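Long-range contact in HNH nuclease domain-containing protein (Streptomyces coelicolor, PDB 5ZMO), which recognises phosphorothioated DNA through its sulfur-binding domain, the part present here, and probably acts as a type IV restriction endonuclease: residues F9-P18 with S135-Y144. Residues are numbered along the deposited sequence; the frame is centred on the assembly and turned at random. Where two conformers were deposited one is given.
Sequences FHRRVGDVRP and SAAAGLIARY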
ATOM      1  N   PHE A   9       0.711   2.521 -14.623  1.00 28.26           N
ATOM      2  CA  PHE A   9       0.406   2.391 -13.180  1.00 27.34           C
ATOM      3  C   PHE A   9      -1.046   1.941 -12.969  1.00 26.81           C
ATOM      4  O   PHE A   9      -1.336   1.001 -12.207  1.00 24.38           O
ATOM      5  CB  PHE A   9       0.636   3.726 -12.497  1.00 26.23           C
ATOM      6  CG  PHE A   9       0.321   3.711 -10.999  1.00 26.83           C
ATOM      7  CD1 PHE A   9       1.146   3.010 -10.108  1.00 29.31           C
ATOM      8  CD2 PHE A   9      -0.776   4.393 -10.492  1.00 25.97           C
ATOM      9  CE1 PHE A   9       0.911   3.057  -8.744  1.00 30.65           C
ATOM     10  CE2 PHE A   9      -1.021   4.430  -9.138  1.00 27.07           C
ATOM     11  CZ  PHE A   9      -0.197   3.748  -8.257  1.00 26.96           C
ATOM     12  N   HIS A  10      -1.999   2.610 -13.653  1.00 24.75           N
ATOM     13  CA  HIS A  10      -3.433   2.190 -13.644  1.00 26.24           C
ATOM     14  C   HIS A  10      -3.625   0.692 -13.909  1.00 24.90           C
ATOM     15  O   HIS A  10      -4.379   0.022 -13.176  1.00 28.08           O
ATOM     16  CB  HIS A  10      -4.233   2.963 -14.681  1.00 28.21           C
ATOM     17  CG  HIS A  10      -5.710   2.693 -14.615  1.00 30.22           C
ATOM     18  ND1 HIS A  10      -6.569   3.399 -13.785  1.00 35.82           N
ATOM     19  CD2 HIS A  10      -6.458   1.759 -15.227  1.00 29.46           C
ATOM     20  CE1 HIS A  10      -7.797   2.945 -13.955  1.00 34.48           C
ATOM     21  NE2 HIS A  10      -7.754   1.938 -14.817  1.00 33.55           N
ATOM     22  N   ARG A  11      -2.943   0.178 -14.925  1.00 25.02           N
ATOM     23  CA  ARG A  11      -3.053  -1.263 -15.269  1.00 29.02           C
ATOM     24  C   ARG A  11      -2.415  -2.140 -14.199  1.00 29.66           C
ATOM     25  O   ARG A  11      -2.973  -3.194 -13.813  1.00 30.43           O
ATOM     26  CB  ARG A  11      -2.390  -1.603 -16.611  1.00 33.57           C
ATOM     27  CG  ARG A  11      -2.609  -3.061 -17.037  1.00 38.91           C
ATOM     28  CD  ARG A  11      -2.360  -3.251 -18.531  1.00 49.04           C
ATOM     29  NE  ARG A  11      -3.479  -2.703 -19.305  1.00 52.04           N
ATOM     30  CZ  ARG A  11      -4.627  -3.343 -19.530  1.00 58.88           C
ATOM     31  NH1 ARG A  11      -4.834  -4.594 -19.086  1.00 63.78           N
ATOM     32  NH2 ARG A  11      -5.585  -2.735 -20.219  1.00 60.65           N
ATOM     33  N   ARG A  12      -1.247  -1.740 -13.731  1.00 25.38           N
ATOM     34  CA  ARG A  12      -0.593  -2.526 -12.642  1.00 25.63           C
ATOM     35  C   ARG A  12      -1.458  -2.610 -11.388  1.00 23.43           C
ATOM     36  O   ARG A  12      -1.583  -3.659 -10.784  1.00 24.20           O
ATOM     37  CB  ARG A  12       0.831  -2.058 -12.409  1.00 23.47           C
ATOM     38  CG  ARG A  12       1.798  -2.559 -13.507  1.00 28.17           C
ATOM     39  CD  ARG A  12       3.231  -2.132 -13.406  1.00 27.06           C
ATOM     40  NE  ARG A  12       3.399  -0.726 -13.884  1.00 27.74           N
ATOM     41  CZ  ARG A  12       3.614   0.336 -13.132  1.00 29.03           C
ATOM     42  NH1 ARG A  12       3.782   1.556 -13.714  1.00 28.24           N
ATOM     43  NH2 ARG A  12       3.766   0.248 -11.814  1.00 29.71           N
ATOM     44  N   VAL A  13      -2.039  -1.496 -10.984  1.00 23.41           N
ATOM     45  CA  VAL A  13      -2.951  -1.453  -9.852  1.00 22.60           C
ATOM     46  C   VAL A  13      -4.172  -2.330 -10.122  1.00 26.04           C
ATOM     47  O   VAL A  13      -4.579  -3.096  -9.268  1.00 24.76           O
ATOM     48  CB  VAL A  13      -3.416  -0.012  -9.548  1.00 24.93           C
ATOM     49  CG1 VAL A  13      -4.609  -0.032  -8.581  1.00 27.21           C
ATOM     50  CG2 VAL A  13      -2.251   0.800  -9.022  1.00 23.68           C
ATOM     51  N   GLY A  14      -4.730  -2.287 -11.338  1.00 25.79           N
ATOM     52  CA  GLY A  14      -5.906  -3.118 -11.668  1.00 27.17           C
ATOM     53  C   GLY A  14      -5.596  -4.630 -11.766  1.00 28.51           C
ATOM     54  O   GLY A  14      -6.509  -5.451 -11.616  1.00 33.42           O
ATOM     55  N   ASP A  15      -4.345  -4.985 -12.020  1.00 28.56           N
ATOM     56  CA  ASP A  15      -3.893  -6.409 -11.979  1.00 34.21           C
ATOM     57  C   ASP A  15      -3.692  -6.955 -10.567  1.00 32.87           C
ATOM     58  O   ASP A  15      -3.377  -8.135 -10.415  1.00 37.75           O
ATOM     59  CB  ASP A  15      -2.563  -6.588 -12.725  1.00 34.92           C
ATOM     60  CG  ASP A  15      -2.686  -6.422 -14.251  1.00 38.66           C
ATOM     61  OD1 ASP A  15      -3.813  -6.399 -14.799  1.00 39.25           O
ATOM     62  OD2 ASP A  15      -1.611  -6.279 -14.888  1.00 42.77           O
ATOM     63  N   VAL A  16      -3.771  -6.119  -9.542  1.00 27.44           N
ATOM     64  CA  VAL A  16      -3.755  -6.613  -8.170  1.00 30.08           C
ATOM     65  C   VAL A  16      -5.137  -7.230  -7.913  1.00 33.00           C
ATOM     66  O   VAL A  16      -6.146  -6.481  -7.824  1.00 29.39           O
ATOM     67  CB  VAL A  16      -3.450  -5.519  -7.121  1.00 29.29           C
ATOM     68  CG1 VAL A  16      -3.568  -6.106  -5.702  1.00 32.47           C
ATOM     69  CG2 VAL A  16      -2.062  -4.972  -7.314  1.00 30.86           C
ATOM     70  N   ARG A  17      -5.197  -8.568  -7.772  1.00 27.65           N
ATOM     71  CA  ARG A  17      -6.458  -9.255  -7.566  1.00 30.22           C
ATOM     72  C   ARG A  17      -6.281 -10.171  -6.354  1.00 29.61           C
ATOM     73  O   ARG A  17      -5.850 -11.293  -6.534  1.00 26.40           O
ATOM     74  CB  ARG A  17      -6.806 -10.147  -8.752  1.00 37.22           C
ATOM     75  CG  ARG A  17      -7.021  -9.449 -10.072  1.00 45.68           C
ATOM     76  CD  ARG A  17      -8.198  -8.497 -10.077  1.00 52.28           C
ATOM     77  NE  ARG A  17      -8.605  -7.929 -11.381  1.00 58.76           N
ATOM     78  CZ  ARG A  17      -8.041  -8.065 -12.603  1.00 58.99           C
ATOM     79  NH1 ARG A  17      -6.941  -8.783 -12.895  1.00 63.89           N
ATOM     80  NH2 ARG A  17      -8.626  -7.415 -13.614  1.00 61.19           N
ATOM     81  N   PRO A  18      -6.573  -9.696  -5.145  1.00 25.72           N
ATOM     82  CA  PRO A  18      -6.255 -10.519  -3.963  1.00 24.41           C
ATOM     83  C   PRO A  18      -7.180 -11.710  -3.872  1.00 22.85           C
ATOM     84  O   PRO A  18      -8.238 -11.690  -4.443  1.00 25.27           O
ATOM     85  CB  PRO A  18      -6.508  -9.590  -2.805  1.00 25.85           C
ATOM     86  CG  PRO A  18      -6.393  -8.209  -3.401  1.00 23.53           C
ATOM     87  CD  PRO A  18      -6.984  -8.338  -4.761  1.00 26.45           C
ATOM     88  N   SER A 135      -8.027   8.851 -10.323  0.50 28.56           N
ATOM     89  CA  SER A 135      -8.658   7.718 -10.995  0.50 29.70           C
ATOM     90  C   SER A 135      -8.121   6.421 -10.468  0.50 29.50           C
ATOM     91  O   SER A 135      -8.895   5.497 -10.244  0.50 28.36           O
ATOM     92  CB  SER A 135      -8.516   7.784 -12.520  0.50 29.56           C
ATOM     93  OG  SER A 135      -7.229   7.422 -12.922  0.50 30.67           O
ATOM     94  N   ALA A 136      -6.812   6.354 -10.203  1.00 29.25           N
ATOM     95  CA  ALA A 136      -6.267   5.153  -9.541  1.00 28.88           C
ATOM     96  C   ALA A 136      -6.859   4.927  -8.117  1.00 24.88           C
ATOM     97  O   ALA A 136      -7.214   3.798  -7.766  1.00 25.79           O
ATOM     98  CB  ALA A 136      -4.738   5.169  -9.482  1.00 29.28           C
ATOM     99  N   ALA A 137      -6.981   5.976  -7.298  1.00 25.89           N
ATOM    100  CA  ALA A 137      -7.498   5.807  -5.924  1.00 24.24           C
ATOM    101  C   ALA A 137      -9.055   5.455  -5.992  1.00 26.98           C
ATOM    102  O   ALA A 137      -9.521   4.535  -5.328  1.00 25.29           O
ATOM    103  CB  ALA A 137      -7.291   7.075  -5.125  1.00 25.84           C
ATOM    104  N   ALA A 138      -9.774   6.120  -6.894  1.00 28.66           N
ATOM    105  CA  ALA A 138     -11.227   5.869  -7.133  1.00 28.15           C
ATOM    106  C   ALA A 138     -11.453   4.456  -7.606  1.00 26.87           C
ATOM    107  O   ALA A 138     -12.379   3.799  -7.163  1.00 28.13           O
ATOM    108  CB  ALA A 138     -11.807   6.841  -8.122  1.00 32.58           C
ATOM    109  N   GLY A 139     -10.602   3.971  -8.491  1.00 28.65           N
ATOM    110  CA  GLY A 139     -10.674   2.586  -8.919  1.00 28.84           C
ATOM    111  C   GLY A 139     -10.546   1.612  -7.782  1.00 28.07           C
ATOM    112  O   GLY A 139     -11.297   0.621  -7.689  1.00 26.38           O
ATOM    113  N   LEU A 140      -9.573   1.832  -6.892  1.00 26.85           N
ATOM    114  CA  LEU A 140      -9.429   0.935  -5.709  1.00 23.82           C
ATOM    115  C   LEU A 140     -10.622   1.026  -4.779  1.00 24.20           C
ATOM    116  O   LEU A 140     -11.060   0.050  -4.235  1.00 25.94           O
ATOM    117  CB  LEU A 140      -8.158   1.246  -4.935  1.00 25.07           C
ATOM    118  CG  LEU A 140      -6.865   0.800  -5.562  1.00 23.86           C
ATOM    119  CD1 LEU A 140      -5.650   1.431  -4.932  1.00 26.14           C
ATOM    120  CD2 LEU A 140      -6.787  -0.725  -5.411  1.00 24.40           C
ATOM    121  N   ILE A 141     -11.137   2.228  -4.581  1.00 23.87           N
ATOM    122  CA  ILE A 141     -12.272   2.420  -3.714  1.00 26.02           C
ATOM    123  C   ILE A 141     -13.524   1.754  -4.293  1.00 25.98           C
ATOM    124  O   ILE A 141     -14.256   1.106  -3.526  1.00 27.39           O
ATOM    125  CB  ILE A 141     -12.529   3.919  -3.448  1.00 26.43           C
ATOM    126  CG1 ILE A 141     -11.473   4.431  -2.460  1.00 30.28           C
ATOM    127  CG2 ILE A 141     -13.904   4.155  -2.840  1.00 29.12           C
ATOM    128  CD1 ILE A 141     -11.313   5.932  -2.428  1.00 30.01           C
ATOM    129  N   ALA A 142     -13.712   1.839  -5.607  1.00 26.75           N
ATOM    130  CA  ALA A 142     -14.899   1.235  -6.242  1.00 28.63           C
ATOM    131  C   ALA A 142     -14.846  -0.247  -6.144  1.00 28.01           C
ATOM    132  O   ALA A 142     -15.866  -0.898  -5.896  1.00 29.26           O
ATOM    133  CB  ALA A 142     -15.036   1.626  -7.693  1.00 29.44           C
ATOM    134  N   ARG A 143     -13.657  -0.814  -6.302  1.00 27.34           N
ATOM    135  CA  ARG A 143     -13.563  -2.255  -6.266  1.00 26.92           C
ATOM    136  C   ARG A 143     -13.586  -2.873  -4.867  1.00 28.93           C
ATOM    137  O   ARG A 143     -14.103  -3.968  -4.690  1.00 28.11           O
ATOM    138  CB  ARG A 143     -12.297  -2.706  -7.035  1.00 29.92           C
ATOM    139  CG  ARG A 143     -12.192  -4.186  -7.217  1.00 38.02           C
ATOM    140  CD  ARG A 143     -10.990  -4.580  -8.064  1.00 44.32           C
ATOM    141  NE  ARG A 143     -11.074  -4.191  -9.473  1.00 49.74           N
ATOM    142  CZ  ARG A 143     -10.081  -4.386 -10.352  1.00 62.79           C
ATOM    143  NH1 ARG A 143      -8.915  -4.948  -9.974  1.00 63.32           N
ATOM    144  NH2 ARG A 143     -10.243  -4.022 -11.623  1.00 73.52           N
ATOM    145  N   TYR A 144     -12.932  -2.240  -3.894  1.00 26.96           N
ATOM    146  CA  TYR A 144     -12.738  -2.823  -2.564  1.00 25.13           C
ATOM    147  C   TYR A 144     -13.472  -2.152  -1.406  1.00 26.87           C
ATOM    148  O   TYR A 144     -13.502  -2.722  -0.338  1.00 28.06           O
ATOM    149  CB  TYR A 144     -11.226  -2.819  -2.235  1.00 26.47           C
ATOM    150  CG  TYR A 144     -10.465  -3.633  -3.252  1.00 26.72           C
ATOM    151  CD1 TYR A 144     -10.664  -4.998  -3.325  1.00 32.65           C
ATOM    152  CD2 TYR A 144      -9.633  -3.020  -4.197  1.00 28.26           C
ATOM    153  CE1 TYR A 144      -9.995  -5.766  -4.301  1.00 34.35           C
ATOM    154  CE2 TYR A 144      -8.970  -3.778  -5.170  1.00 29.76           C
ATOM    155  CZ  TYR A 144      -9.171  -5.148  -5.189  1.00 31.41           C
ATOM    156  OH  TYR A 144      -8.488  -5.884  -6.129  1.00 34.77           O
TER
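With CG trans to the backbone N (chi1 -172°) and a bend at chi3, the Arg143 side chain leaves helix 130-144 and reaches across to Gly14, while Tyr144 turns its CG away from its own carbonyl carbon (chi1 -60°) and points its hydroxyl at Val16 and Pro18. Arg143 NH1 donates a nearly straight hydrogen bond, 3.0 Å long, to Gly14 O, which lies in the guanidinium plane, although the donor is tilted from the carbonyl plane. The same oxygen sits over the centre of the Arg17 guanidinium. Arg17 and Arg143 cross at about a right angle, yet their guanidinium planes are only 13° apart, and Arg17 NE comes within 3.3 Å of Arg143 NH1, two donors that cannot bond to each other.

Beside this pair, Arg143 CG lies over the centre of one face of the Tyr144 ring. Tyr144 OH is 3.0 Å from Val16 O and 3.2 Å from Pro18 CD. Replacing Tyr144 by an alanine is likely to open a gap beside Pro18, take the hydroxyl away from Val16 O and leave the aliphatic part of Arg143 without the ring beside it.

Deeper in, the axes of segments 9-14 and 135-144 run nearly parallel, approach to 10.2 Å and join through apolar side chains. Val13 CG1 packs against the branch point of Leu140 (3.9 Å to CG), and Phe9 CE2 meets Ala136 CB at 3.8 Å. Leu33 and Leu34 of helix 28-41 also touch Leu140, and Leu126 of helix 120-128 touches Phe9, placing this layer in the helical core of the sulfur-binding domain. The chemistry thus divides into an apolar seam and a polar end, where the carbonyl dipole of Gly14 probably eases the closeness of two positive charges.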